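Local coordinates for protein MB2760 (Mycobacterium tuberculosis, PDB 2BNG) that catalyses the hydrolysis of bulky lipophilic epoxides such as cholesterol 5,6-oxide and 9,10-epoxystearic acid in vitro, although its physiological substrates are not yet identified, at residues Asp43-Asn48 with Ile117-Asp122; Thr89-Ala94 with Gly108-Asp113. All blocks are in the same frame, centred on the assembly; numbering follows the deposited sequence.

Contact 1 of 2, residues Asp43-Asn48 with Ile117-Asp122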
loop_
_atom_site.group_PDB
_atom_site.type_symbol
_atom_site.label_atom_id
_atom_site.label_comp_id
_atom_site.label_asym_id
_atom_site.label_seq_id
_atom_site.Cartn_x
_atom_site.Cartn_y
_atom_site.Cartn_z
ATOM N N ASP C 43 37.216 -32.994 11.418
ATOM C CA ASP C 43 37.001 -34.131 12.303
ATOM C C ASP C 43 35.544 -34.521 12.530
ATOM O O ASP C 43 35.195 -35.078 13.575
ATOM C CB ASP C 43 37.696 -33.895 13.615
ATOM C CG ASP C 43 39.192 -34.011 13.482
ATOM O OD1 ASP C 43 39.823 -34.461 14.443
ATOM O OD2 ASP C 43 39.777 -33.689 12.427
ATOM N N LEU C 44 34.702 -34.255 11.535
ATOM C CA LEU C 44 33.330 -34.723 11.543
ATOM C C LEU C 44 33.231 -36.189 11.942
ATOM O O LEU C 44 33.984 -37.031 11.428
ATOM C CB LEU C 44 32.704 -34.541 10.162
ATOM C CG LEU C 44 31.271 -35.045 9.981
ATOM C CD1 LEU C 44 30.241 -34.197 10.767
ATOM C CD2 LEU C 44 30.936 -35.095 8.492
ATOM N N VAL C 45 32.318 -36.493 12.867
ATOM C CA VAL C 45 31.809 -37.857 12.964
ATOM C C VAL C 45 30.357 -37.923 12.509
ATOM O O VAL C 45 29.485 -37.167 12.991
ATOM C CB VAL C 45 32.140 -38.628 14.329
ATOM C CG1 VAL C 45 33.005 -37.805 15.328
ATOM C CG2 VAL C 45 30.907 -39.269 14.959
ATOM N N TYR C 46 30.129 -38.809 11.536
ATOM C CA TYR C 46 28.838 -38.972 10.876
ATOM C C TYR C 46 28.227 -40.365 11.124
ATOM O O TYR C 46 28.751 -41.409 10.665
ATOM C CB TYR C 46 28.966 -38.685 9.372
ATOM C CG TYR C 46 27.778 -39.096 8.527
ATOM C CD1 TYR C 46 26.469 -38.833 8.944
ATOM C CD2 TYR C 46 27.964 -39.720 7.294
ATOM C CE1 TYR C 46 25.364 -39.185 8.148
ATOM C CE2 TYR C 46 26.872 -40.094 6.489
ATOM C CZ TYR C 46 25.577 -39.824 6.935
ATOM O OH TYR C 46 24.490 -40.173 6.185
ATOM N N GLU C 47 27.095 -40.360 11.826
ATOM C CA GLU C 47 26.437 -41.584 12.258
ATOM C C GLU C 47 25.029 -41.649 11.726
ATOM O O GLU C 47 24.249 -40.713 11.889
ATOM C CB GLU C 47 26.372 -41.665 13.785
ATOM C CG GLU C 47 27.717 -41.909 14.443
ATOM C CD GLU C 47 27.751 -41.644 15.962
ATOM O OE1 GLU C 47 26.801 -41.039 16.544
ATOM O OE2 GLU C 47 28.766 -42.051 16.582
ATOM N N ASN C 48 24.716 -42.752 11.067
ATOM C CA ASN C 48 23.346 -43.198 10.964
ATOM C C ASN C 48 23.191 -44.199 12.100
ATOM O O ASN C 48 23.789 -45.278 12.061
ATOM C CB ASN C 48 23.104 -43.830 9.604
ATOM C CG ASN C 48 23.175 -42.820 8.496
ATOM O OD1 ASN C 48 22.346 -41.916 8.427
ATOM N ND2 ASN C 48 24.183 -42.942 7.630
ATOM N N ILE C 117 30.260 -28.149 10.884
ATOM C CA ILE C 117 29.601 -29.274 11.512
ATOM C C ILE C 117 30.621 -30.332 11.917
ATOM O O ILE C 117 31.332 -30.887 11.081
ATOM C CB ILE C 117 28.508 -29.863 10.590
ATOM C CG1 ILE C 117 27.401 -28.817 10.376
ATOM C CG2 ILE C 117 27.971 -31.217 11.151
ATOM C CD1 ILE C 117 26.376 -29.159 9.289
ATOM N N THR C 118 30.678 -30.602 13.222
ATOM C CA THR C 118 31.613 -31.587 13.781
ATOM C C THR C 118 30.945 -32.909 14.152
ATOM O O THR C 118 31.612 -33.943 14.210
ATOM C CB THR C 118 32.405 -31.010 14.971
ATOM O OG1 THR C 118 31.494 -30.614 16.003
ATOM C CG2 THR C 118 33.237 -29.795 14.512
ATOM N N LEU C 119 29.630 -32.863 14.390
ATOM C CA LEU C 119 28.832 -34.061 14.621
ATOM C C LEU C 119 27.589 -34.026 13.748
ATOM O O LEU C 119 26.913 -33.002 13.663
ATOM C CB LEU C 119 28.431 -34.220 16.094
ATOM C CG LEU C 119 27.483 -35.389 16.405
ATOM C CD1 LEU C 119 28.137 -36.767 16.152
ATOM C CD2 LEU C 119 26.917 -35.302 17.814
ATOM N N TRP C 120 27.300 -35.153 13.098
ATOM C CA TRP C 120 26.068 -35.321 12.319
ATOM C C TRP C 120 25.549 -36.724 12.619
ATOM O O TRP C 120 26.137 -37.745 12.203
ATOM C CB TRP C 120 26.339 -35.120 10.837
ATOM C CG TRP C 120 25.214 -35.464 9.912
ATOM C CD1 TRP C 120 23.896 -35.577 10.227
ATOM C CD2 TRP C 120 25.318 -35.705 8.500
ATOM N NE1 TRP C 120 23.159 -35.883 9.094
ATOM C CE2 TRP C 120 24.014 -35.976 8.023
ATOM C CE3 TRP C 120 26.389 -35.722 7.591
ATOM C CZ2 TRP C 120 23.747 -36.248 6.671
ATOM C CZ3 TRP C 120 26.121 -36.010 6.239
ATOM C CH2 TRP C 120 24.816 -36.261 5.802
ATOM N N ARG C 121 24.461 -36.758 13.377
ATOM C CA ARG C 121 23.912 -38.004 13.892
ATOM C C ARG C 121 22.438 -38.137 13.505
ATOM O O ARG C 121 21.564 -37.439 14.038
ATOM C CB ARG C 121 24.058 -38.051 15.412
ATOM C CG ARG C 121 23.698 -39.403 15.960
ATOM C CD ARG C 121 23.751 -39.459 17.478
ATOM N NE ARG C 121 25.118 -39.472 17.999
ATOM C CZ ARG C 121 25.483 -38.813 19.099
ATOM N NH1 ARG C 121 24.595 -38.073 19.764
ATOM N NH2 ARG C 121 26.728 -38.845 19.516
ATOM N N ASP C 122 22.158 -39.021 12.564
ATOM C CA ASP C 122 20.775 -39.169 12.102
ATOM C C ASP C 122 20.154 -40.417 12.716
ATOM O O ASP C 122 20.759 -41.498 12.698
ATOM C CB ASP C 122 20.711 -39.199 10.570
ATOM C CG ASP C 122 20.630 -37.791 9.939
ATOM O OD1 ASP C 122 20.394 -36.777 10.640
ATOM O OD2 ASP C 122 20.790 -37.683 8.707
HETATM O O HOH W 1 22.101 -39.692 7.083
#

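Contact 2 of 2, residues Thr89-Ala94 with Gly108-Asp113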
loop_
_atom_site.group_PDB
_atom_site.type_symbol
_atom_site.label_atom_id
_atom_site.label_comp_id
_atom_site.label_asym_id
_atom_site.label_seq_id
_atom_site.Cartn_x
_atom_site.Cartn_y
_atom_site.Cartn_z
ATOM N N THR C 89 16.808 -31.607 15.126
ATOM C CA THR C 89 16.125 -31.489 13.881
ATOM C C THR C 89 15.036 -32.587 13.784
ATOM O O THR C 89 15.286 -33.747 14.097
ATOM C CB THR C 89 17.286 -31.531 12.852
ATOM O OG1 THR C 89 17.193 -30.555 11.862
ATOM C CG2 THR C 89 17.447 -32.660 12.188
ATOM N N GLU C 90 13.802 -32.203 13.447
ATOM C CA GLU C 90 12.727 -33.168 13.167
ATOM C C GLU C 90 12.423 -33.050 11.683
ATOM O O GLU C 90 12.016 -31.979 11.217
ATOM C CB GLU C 90 11.466 -32.890 14.002
ATOM C CG GLU C 90 10.343 -33.924 13.794
ATOM C CD GLU C 90 8.933 -33.462 14.239
ATOM O OE1 GLU C 90 8.650 -32.244 14.322
ATOM O OE2 GLU C 90 8.079 -34.334 14.490
ATOM N N ARG C 91 12.662 -34.120 10.930
ATOM C CA ARG C 91 12.583 -34.059 9.476
ATOM C C ARG C 91 11.823 -35.220 8.856
ATOM O O ARG C 91 11.562 -36.248 9.490
ATOM C CB ARG C 91 13.988 -33.998 8.813
ATOM C CG ARG C 91 15.120 -33.591 9.706
ATOM C CD ARG C 91 16.363 -33.221 8.950
ATOM N NE ARG C 91 17.039 -34.323 8.278
ATOM C CZ ARG C 91 18.123 -34.963 8.738
ATOM N NH1 ARG C 91 18.670 -34.640 9.918
ATOM N NH2 ARG C 91 18.689 -35.944 8.000
ATOM N N THR C 92 11.470 -35.024 7.591
ATOM C CA THR C 92 11.132 -36.097 6.678
ATOM C C THR C 92 12.209 -36.075 5.595
ATOM O O THR C 92 12.490 -35.035 5.003
ATOM C CB THR C 92 9.746 -35.895 6.048
ATOM O OG1 THR C 92 8.752 -35.786 7.085
ATOM C CG2 THR C 92 9.388 -37.071 5.185
ATOM N N ASP C 93 12.841 -37.220 5.372
ATOM C CA ASP C 93 13.848 -37.351 4.329
ATOM C C ASP C 93 13.288 -38.254 3.234
ATOM O O ASP C 93 12.349 -39.012 3.460
ATOM C CB ASP C 93 15.146 -37.963 4.900
ATOM C CG ASP C 93 16.004 -36.952 5.692
ATOM O OD1 ASP C 93 17.217 -37.216 5.839
ATOM O OD2 ASP C 93 15.491 -35.905 6.171
ATOM N N ALA C 94 13.882 -38.188 2.057
ATOM C CA ALA C 94 13.585 -39.127 0.992
ATOM C C ALA C 94 14.866 -39.481 0.252
ATOM O O ALA C 94 15.665 -38.596 -0.035
ATOM C CB ALA C 94 12.567 -38.526 0.040
ATOM N N GLY C 108 17.693 -35.641 13.402
ATOM C CA GLY C 108 19.120 -35.458 13.348
ATOM C C GLY C 108 19.587 -34.561 14.458
ATOM O O GLY C 108 18.924 -33.559 14.786
ATOM N N VAL C 109 20.713 -34.928 15.057
ATOM C CA VAL C 109 21.389 -34.043 15.994
ATOM C C VAL C 109 22.775 -33.682 15.442
ATOM O O VAL C 109 23.521 -34.528 14.932
ATOM C CB VAL C 109 21.455 -34.571 17.463
ATOM C CG1 VAL C 109 20.214 -35.375 17.862
ATOM C CG2 VAL C 109 22.662 -35.391 17.679
ATOM N N PHE C 110 23.086 -32.392 15.523
ATOM C CA PHE C 110 24.340 -31.864 15.009
ATOM C C PHE C 110 25.055 -31.137 16.109
ATOM O O PHE C 110 24.428 -30.699 17.083
ATOM C CB PHE C 110 24.078 -30.900 13.842
ATOM C CG PHE C 110 23.252 -31.499 12.745
ATOM C CD1 PHE C 110 21.881 -31.700 12.904
ATOM C CD2 PHE C 110 23.843 -31.873 11.542
ATOM C CE1 PHE C 110 21.109 -32.260 11.872
ATOM C CE2 PHE C 110 23.081 -32.425 10.511
ATOM C CZ PHE C 110 21.704 -32.612 10.670
ATOM N N GLU C 111 26.367 -31.027 15.947
ATOM C CA GLU C 111 27.157 -30.072 16.692
ATOM C C GLU C 111 27.921 -29.202 15.715
ATOM O O GLU C 111 28.540 -29.688 14.762
ATOM C CB GLU C 111 28.113 -30.772 17.666
ATOM C CG GLU C 111 27.635 -30.685 19.091
ATOM C CD GLU C 111 28.187 -31.790 19.949
ATOM O OE1 GLU C 111 29.371 -32.139 19.776
ATOM O OE2 GLU C 111 27.441 -32.320 20.804
ATOM N N VAL C 112 27.857 -27.901 15.941
ATOM C CA VAL C 112 28.581 -26.982 15.087
ATOM C C VAL C 112 29.553 -26.109 15.872
ATOM O O VAL C 112 29.244 -25.587 16.939
ATOM C CB VAL C 112 27.658 -26.214 14.038
ATOM C CG1 VAL C 112 26.176 -26.583 14.171
ATOM C CG2 VAL C 112 27.884 -24.717 14.056
ATOM N N ASP C 113 30.753 -26.011 15.328
ATOM C CA ASP C 113 31.846 -25.298 15.939
ATOM C C ASP C 113 32.358 -24.381 14.848
ATOM O O ASP C 113 32.895 -24.844 13.838
ATOM C CB ASP C 113 32.923 -26.302 16.390
ATOM C CG ASP C 113 34.212 -25.630 16.880
ATOM O OD1 ASP C 113 34.150 -24.526 17.473
ATOM O OD2 ASP C 113 35.308 -26.216 16.706
#

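Contact 1 of 2, residues Asp43-Asn48 with Ile117-Asp122
Tyr46 and Trp120 lie side by side on the face of the sheet that also carries Asn48 and Asp122, and their rings form a face-to-face stack. The tyrosine ring covers the six-membered part of the indole, with centroids 3.9 Å apart and planes inclined by 19°; Tyr46 CE1 sits over the middle of the indole ring. In both residues CG is anti to the backbone N (chi1 168° and 171°), which carries the two rings out in the same direction. Apolar contacts continue the packing: Leu44 CD1 reaches Trp120 CB and Ile117 CG2, and on the other face Val45 CG2 meets Leu119 CD1 at 3.9 Å.

The main chains pair in parallel register. Val45 N and Glu47 N donate to Thr118 O and Trp120 O, while Trp120 N and Asp122 N donate in return to Val45 O and Glu47 O. On the Leu119 face, Glu47 and Arg121 run alongside each other and close a nearly straight salt bridge, Arg121 NE to Glu47 OE1 at 2.7 Å, with the oxygen lying in the guanidinium plane. Glu47 OE2 turns to Arg53, and Arg121 NH1 to Glu90 of the second subunit.

A polar cluster occupies the face that carries Tyr46 and Trp120. One water accepts from Tyr46 OH at 2.6 Å and donates to Asn48 OD1 at 2.6 Å and to Asp122 OD2 at 2.9 Å. Asn48 ND2 donates to Tyr46 OH at 3.1 Å and also to Ser52, which helps fix the amide's rotation. Asp122 OD2 is further held by Arg91. A water gripped by Tyr, Asn and the proton-accepting Asp is the hallmark of the limonene-epoxide hydrolase active site, consistent with a water poised to attack the epoxide.

Contact 2 of 2, residues Thr89-Ala94 with Gly108-Asp113
Arg91, whose guanidinium packs against Gly108 and Phe110, offers NH2 to two carboxylates at once: Asp93 OD1 at 2.9 Å in its own strand and OD2 of Asp122. NE adds a second bond to Asp93, reaching OD2 at 3.1 Å, so the arginine takes Asp93 side-on, one nitrogen to each oxygen. Both nitrogens approach on the syn side of the carboxylate, and this two-point grip should fix how the Asp93 carboxylate is turned. The arginine chain runs out from its strand and bends at chi3 (-69°), which turns NE toward Asp93 OD2.

The remaining terminal nitrogen makes the contact with the partner strand. NH1 lies 3.6 Å from Gly108 CA and 3.7 Å from Phe110 CZ, coming up at the edge of the phenyl ring. Guanidinium and ring planes stand 47° apart, so the two groups meet obliquely and do not stack. Thr89 CG2 approaches the same ring edge, 3.7 Å from Phe110 CE1.

Main-chain pairing is confined to one end. Thr89 and Gly108 form an antiparallel hydrogen-bonded pair, in which Gly108 N donates to Thr89 O at 3.1 Å; the bond is bent. Beyond this pair the two segments diverge, their axes at 133°, and the later residues of 89-94 go on to pair with Val106 and Phe104, earlier in strand 100-113.

The contact thus lies in the hairpin of strands 86-97 and 100-113, within the curved sheet. Strand 72-83 flanks it beyond 86-97, with Val75 against Arg91 and Asp93. Helix 13-30 covers this face, setting Leu25 on Arg91 and Val21 on Phe110, and Phe110 also meets the indole of Trp120 in strand 116-123.

The centres of the two contacts lie about 10 Å apart in one mixed sheet, where strand 100-113 of contact 2 runs antiparallel beside strand 116-123 of contact 1. Along the chain, both segments of contact 2 fall between those of contact 1; the hairpin is thus formed between the two strands of the parallel pair, while in the sheet it lies to one side of that pair, next to 116-123. Arg91 bridges the two contacts, placing the proton donor Asp93 and the proton acceptor Asp122 on one arginine. This is the Asp-Arg-Asp arrangement known from limonene-epoxide hydrolases. Both contacts also reach the second subunit, so catalytic face and subunit interface share the same strands.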